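Cytochrome P450 (Bacillus megaterium, PDB 5L92) binds heme and the steroid corticosterone, and probably acts as a monooxygenase that hydroxylates steroids with molecular oxygen. Local coordinates at residues D157-G171 / L183-Y197. Numbering follows the deposited sequence.
Sequences DQRQFKDWSDIIVAG and LQQEKMKANDELETY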
# COMPACT_ATOMS: atom_id res chain seq x y z
N ASP A 157 -17.41 5.99 -11.30
CA ASP A 157 -17.15 4.57 -11.27
C ASP A 157 -16.46 4.10 -9.99
O ASP A 157 -16.02 2.95 -9.94
CB ASP A 157 -16.30 4.19 -12.48
CG ASP A 157 -17.04 4.39 -13.79
OD1 ASP A 157 -18.29 4.36 -13.75
OD2 ASP A 157 -16.38 4.57 -14.83
N GLN A 158 -16.38 4.95 -8.96
CA GLN A 158 -15.66 4.61 -7.72
C GLN A 158 -16.06 3.25 -7.16
O GLN A 158 -15.21 2.52 -6.65
CB GLN A 158 -15.88 5.70 -6.67
CG GLN A 158 -15.41 5.34 -5.20
CD GLN A 158 -16.52 4.71 -4.36
OE1 GLN A 158 -17.61 5.27 -4.24
NE2 GLN A 158 -16.26 3.53 -3.77
N ARG A 159 -17.34 2.89 -7.24
CA ARG A 159 -17.78 1.68 -6.58
C ARG A 159 -17.29 0.43 -7.31
O ARG A 159 -16.94 -0.57 -6.67
CB ARG A 159 -19.30 1.69 -6.46
CG ARG A 159 -19.89 0.37 -5.94
CD ARG A 159 -21.42 0.42 -5.87
NE ARG A 159 -21.87 1.79 -5.61
CZ ARG A 159 -22.38 2.61 -6.53
NH1 ARG A 159 -22.56 2.21 -7.78
NH2 ARG A 159 -22.73 3.84 -6.18
N GLN A 160 -17.24 0.47 -8.65
CA GLN A 160 -16.60 -0.64 -9.37
C GLN A 160 -15.13 -0.73 -9.01
O GLN A 160 -14.61 -1.83 -8.75
CB GLN A 160 -16.72 -0.45 -10.88
CG GLN A 160 -18.12 -0.43 -11.43
CD GLN A 160 -18.14 -0.64 -12.95
OE1 GLN A 160 -17.93 -1.75 -13.42
NE2 GLN A 160 -18.38 0.42 -13.71
N PHE A 161 -14.42 0.41 -9.03
CA PHE A 161 -13.00 0.47 -8.69
C PHE A 161 -12.72 -0.23 -7.37
O PHE A 161 -11.81 -1.07 -7.26
CB PHE A 161 -12.54 1.92 -8.58
CG PHE A 161 -12.62 2.70 -9.85
CD1 PHE A 161 -12.78 2.09 -11.07
CD2 PHE A 161 -12.52 4.09 -9.80
CE1 PHE A 161 -12.83 2.83 -12.23
CE2 PHE A 161 -12.57 4.85 -10.96
CZ PHE A 161 -12.73 4.22 -12.18
N LYS A 162 -13.51 0.10 -6.34
CA LYS A 162 -13.30 -0.49 -5.02
C LYS A 162 -13.49 -1.99 -5.04
O LYS A 162 -12.65 -2.73 -4.52
CB LYS A 162 -14.27 0.12 -4.01
CG LYS A 162 -13.88 -0.17 -2.53
CD LYS A 162 -14.79 0.63 -1.58
CE LYS A 162 -14.47 0.35 -0.12
NZ LYS A 162 -14.38 -1.12 0.13
N ASP A 163 -14.61 -2.46 -5.60
CA ASP A 163 -14.87 -3.90 -5.62
C ASP A 163 -13.77 -4.65 -6.38
O ASP A 163 -13.30 -5.69 -5.92
CB ASP A 163 -16.24 -4.20 -6.23
CG ASP A 163 -17.35 -3.64 -5.40
OD1 ASP A 163 -17.07 -3.30 -4.22
OD2 ASP A 163 -18.48 -3.53 -5.92
N TRP A 164 -13.40 -4.16 -7.57
CA TRP A 164 -12.31 -4.80 -8.30
C TRP A 164 -11.04 -4.81 -7.47
O TRP A 164 -10.34 -5.84 -7.40
CB TRP A 164 -12.02 -4.08 -9.63
CG TRP A 164 -12.99 -4.32 -10.69
CD1 TRP A 164 -13.72 -5.45 -10.91
CD2 TRP A 164 -13.36 -3.39 -11.71
NE1 TRP A 164 -14.51 -5.28 -11.99
CE2 TRP A 164 -14.31 -4.02 -12.51
CE3 TRP A 164 -12.97 -2.08 -12.03
CZ2 TRP A 164 -14.91 -3.39 -13.62
CZ3 TRP A 164 -13.54 -1.45 -13.12
CH2 TRP A 164 -14.51 -2.11 -13.91
N SER A 165 -10.74 -3.68 -6.82
CA SER A 165 -9.49 -3.56 -6.09
C SER A 165 -9.49 -4.45 -4.86
O SER A 165 -8.48 -5.08 -4.57
CB SER A 165 -9.21 -2.11 -5.70
OG SER A 165 -8.98 -1.28 -6.81
N ASP A 166 -10.62 -4.51 -4.13
CA ASP A 166 -10.66 -5.39 -2.96
C ASP A 166 -10.47 -6.84 -3.38
O ASP A 166 -9.71 -7.57 -2.77
CB ASP A 166 -11.97 -5.23 -2.17
CG ASP A 166 -12.12 -3.84 -1.49
OD1 ASP A 166 -11.12 -3.11 -1.34
OD2 ASP A 166 -13.27 -3.49 -1.13
N ILE A 167 -11.11 -7.26 -4.48
CA ILE A 167 -10.92 -8.63 -4.95
C ILE A 167 -9.44 -8.90 -5.22
O ILE A 167 -8.88 -9.90 -4.74
CB ILE A 167 -11.78 -8.89 -6.20
CG1 ILE A 167 -13.24 -8.98 -5.76
CG2 ILE A 167 -11.28 -10.17 -6.95
CD1 ILE A 167 -14.24 -9.10 -6.92
N ILE A 168 -8.78 -8.01 -5.97
CA ILE A 168 -7.39 -8.24 -6.37
C ILE A 168 -6.47 -8.38 -5.15
O ILE A 168 -5.55 -9.20 -5.16
CB ILE A 168 -6.88 -7.13 -7.32
CG1 ILE A 168 -7.62 -7.18 -8.66
CG2 ILE A 168 -5.40 -7.31 -7.59
CD1 ILE A 168 -7.45 -8.51 -9.42
N VAL A 169 -6.67 -7.57 -4.10
CA VAL A 169 -5.77 -7.70 -2.94
C VAL A 169 -6.30 -8.70 -1.90
O VAL A 169 -5.60 -8.98 -0.91
CB VAL A 169 -5.45 -6.34 -2.27
CG1 VAL A 169 -4.79 -5.35 -3.26
CG2 VAL A 169 -6.68 -5.74 -1.60
N ALA A 170 -7.49 -9.26 -2.11
CA ALA A 170 -8.10 -10.13 -1.11
C ALA A 170 -7.27 -11.39 -0.86
O ALA A 170 -6.67 -11.97 -1.77
CB ALA A 170 -9.51 -10.51 -1.56
N GLY A 171 -7.18 -11.75 0.41
CA GLY A 171 -6.63 -13.03 0.81
C GLY A 171 -7.74 -14.00 1.15
O GLY A 171 -8.88 -13.62 1.42
N LEU A 183 -11.19 -18.16 -5.25
CA LEU A 183 -10.67 -16.82 -5.14
C LEU A 183 -9.80 -16.51 -6.30
O LEU A 183 -9.88 -15.46 -6.83
CB LEU A 183 -9.94 -16.62 -3.85
CG LEU A 183 -9.39 -15.23 -3.66
CD1 LEU A 183 -10.48 -14.25 -3.39
CD2 LEU A 183 -8.36 -15.23 -2.56
N GLN A 184 -9.00 -17.47 -6.72
CA GLN A 184 -8.18 -17.30 -7.88
C GLN A 184 -9.07 -16.98 -9.03
O GLN A 184 -8.74 -16.15 -9.81
CB GLN A 184 -7.41 -18.56 -8.24
CG GLN A 184 -6.36 -19.02 -7.26
CD GLN A 184 -5.28 -17.95 -7.06
OE1 GLN A 184 -4.83 -17.77 -5.81
NE2 GLN A 184 -4.87 -17.30 -8.02
N GLN A 185 -10.20 -17.64 -9.14
CA GLN A 185 -11.11 -17.39 -10.24
C GLN A 185 -11.66 -16.02 -10.21
O GLN A 185 -11.80 -15.39 -11.22
CB GLN A 185 -12.29 -18.36 -10.27
CG GLN A 185 -11.93 -19.75 -10.66
CD GLN A 185 -13.09 -20.70 -10.55
OE1 GLN A 185 -14.24 -20.31 -10.43
NE2 GLN A 185 -12.79 -21.94 -10.60
N GLU A 186 -12.00 -15.58 -9.02
CA GLU A 186 -12.59 -14.27 -8.88
C GLU A 186 -11.56 -13.19 -9.15
O GLU A 186 -11.91 -12.13 -9.67
CB GLU A 186 -13.22 -14.11 -7.48
CG GLU A 186 -14.19 -12.92 -7.34
CD GLU A 186 -15.52 -13.09 -8.09
OE1 GLU A 186 -15.79 -14.22 -8.56
OE2 GLU A 186 -16.29 -12.07 -8.21
N LYS A 187 -10.29 -13.48 -8.89
CA LYS A 187 -9.24 -12.55 -9.26
C LYS A 187 -9.08 -12.46 -10.79
O LYS A 187 -9.04 -11.37 -11.35
CB LYS A 187 -7.94 -12.96 -8.58
CG LYS A 187 -7.98 -12.66 -7.04
CD LYS A 187 -6.72 -13.05 -6.31
CE LYS A 187 -6.86 -12.84 -4.80
NZ LYS A 187 -5.96 -11.76 -4.32
N MET A 188 -9.06 -13.61 -11.47
CA MET A 188 -8.94 -13.60 -12.93
C MET A 188 -10.10 -12.83 -13.57
O MET A 188 -9.90 -12.07 -14.52
CB MET A 188 -8.89 -15.03 -13.45
CG MET A 188 -7.63 -15.78 -13.13
SD MET A 188 -7.82 -17.52 -13.56
CE MET A 188 -7.51 -17.49 -15.34
N LYS A 189 -11.30 -13.00 -13.06
CA LYS A 189 -12.44 -12.26 -13.60
C LYS A 189 -12.31 -10.76 -13.37
O LYS A 189 -12.69 -9.95 -14.23
CB LYS A 189 -13.72 -12.81 -12.98
CG LYS A 189 -14.96 -11.97 -13.27
CD LYS A 189 -16.23 -12.65 -12.77
CE LYS A 189 -17.46 -12.09 -13.50
NZ LYS A 189 -18.72 -12.39 -12.75
N ALA A 190 -11.79 -10.35 -12.21
CA ALA A 190 -11.61 -8.93 -11.91
C ALA A 190 -10.51 -8.30 -12.77
O ALA A 190 -10.67 -7.18 -13.27
CB ALA A 190 -11.29 -8.74 -10.43
N ASN A 191 -9.40 -9.02 -12.95
CA ASN A 191 -8.35 -8.59 -13.88
C ASN A 191 -8.93 -8.34 -15.27
O ASN A 191 -8.65 -7.31 -15.88
CB ASN A 191 -7.26 -9.64 -14.00
CG ASN A 191 -6.21 -9.51 -12.96
OD1 ASN A 191 -5.32 -8.65 -13.07
ND2 ASN A 191 -6.25 -10.37 -11.96
N ASP A 192 -9.70 -9.30 -15.78
CA ASP A 192 -10.31 -9.18 -17.11
C ASP A 192 -11.13 -7.92 -17.24
O ASP A 192 -10.97 -7.15 -18.19
CB ASP A 192 -11.20 -10.40 -17.39
CG ASP A 192 -10.55 -11.40 -18.34
OD1 ASP A 192 -9.30 -11.55 -18.34
OD2 ASP A 192 -11.31 -12.04 -19.11
N GLU A 193 -12.06 -7.72 -16.31
CA GLU A 193 -12.96 -6.57 -16.31
C GLU A 193 -12.20 -5.25 -16.11
O GLU A 193 -12.49 -4.25 -16.78
CB GLU A 193 -14.00 -6.76 -15.20
CG GLU A 193 -15.10 -7.80 -15.53
CD GLU A 193 -16.00 -8.10 -14.34
OE1 GLU A 193 -15.72 -7.60 -13.23
OE2 GLU A 193 -17.00 -8.83 -14.51
N LEU A 194 -11.20 -5.24 -15.22
CA LEU A 194 -10.32 -4.08 -15.11
C LEU A 194 -9.63 -3.79 -16.44
O LEU A 194 -9.58 -2.64 -16.89
CB LEU A 194 -9.27 -4.30 -14.04
CG LEU A 194 -9.58 -4.07 -12.56
CD1 LEU A 194 -8.46 -4.70 -11.68
CD2 LEU A 194 -9.68 -2.60 -12.33
N GLU A 195 -9.01 -4.80 -17.03
CA GLU A 195 -8.38 -4.61 -18.34
C GLU A 195 -9.36 -4.06 -19.36
O GLU A 195 -9.08 -3.06 -20.02
CB GLU A 195 -7.78 -5.92 -18.82
CG GLU A 195 -6.54 -6.26 -18.04
CD GLU A 195 -6.02 -7.60 -18.38
OE1 GLU A 195 -6.30 -8.03 -19.51
OE2 GLU A 195 -5.34 -8.23 -17.52
N THR A 196 -10.54 -4.67 -19.49
CA THR A 196 -11.43 -4.23 -20.55
C THR A 196 -11.94 -2.83 -20.26
O THR A 196 -12.09 -2.03 -21.19
CB THR A 196 -12.60 -5.21 -20.79
OG1 THR A 196 -13.32 -5.44 -19.58
CG2 THR A 196 -12.10 -6.53 -21.28
N TYR A 197 -12.16 -2.50 -18.98
CA TYR A 197 -12.42 -1.12 -18.60
C TYR A 197 -11.37 -0.19 -19.18
O TYR A 197 -11.69 0.79 -19.85
CB TYR A 197 -12.46 -0.98 -17.07
CG TYR A 197 -12.80 0.42 -16.62
CD1 TYR A 197 -11.81 1.38 -16.45
CD2 TYR A 197 -14.12 0.79 -16.41
CE1 TYR A 197 -12.13 2.66 -16.08
CE2 TYR A 197 -14.45 2.05 -16.03
CZ TYR A 197 -13.45 3.00 -15.87
OH TYR A 197 -13.76 4.29 -15.49
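W164 lies flat against helix 177-207, a knob among A190, E193, L194 and Y197. L194 CG sits over one face of the indole, and L194 CD2 comes within 3.3 Å of W164 CE3. The opposite face lies over Q160 O of its own helix. At the ring edge, W164 NE1 donates in plane to E193 OE1 (2.9 Å), at an N-H...O angle of 158°. The extended E193 side chain crosses the indole at about a right angle, and the bond meets its carboxylate on the anti side. This bond and the packing on both faces fix the rotation of the indole.

W164 and F161 both turn an edge toward the face of Y197, in offset edge-to-face pairs. The F161 and Y197 planes stand at 89°. Y197 OH donates to D157 OD2 (2.7 Å), which accepts through its anti lone pair.

At the other end, I168 fits among K187, A190, N191 and L194. I168 CD1 lies 3.4 Å from N191 ND2. K187 bends at chi4 (-113°), which brings NZ to the C-terminal end of helix 158-169. There K187 NZ donates to I168 O and A170 O, 2.7 Å each. Its positive charge probably complements the helix dipole. I168 also touches corticosterone. W164 and I168 are the knobs of two helices that run roughly antiparallel: the consecutive F and G helices of the P450 fold, which border the substrate pocket.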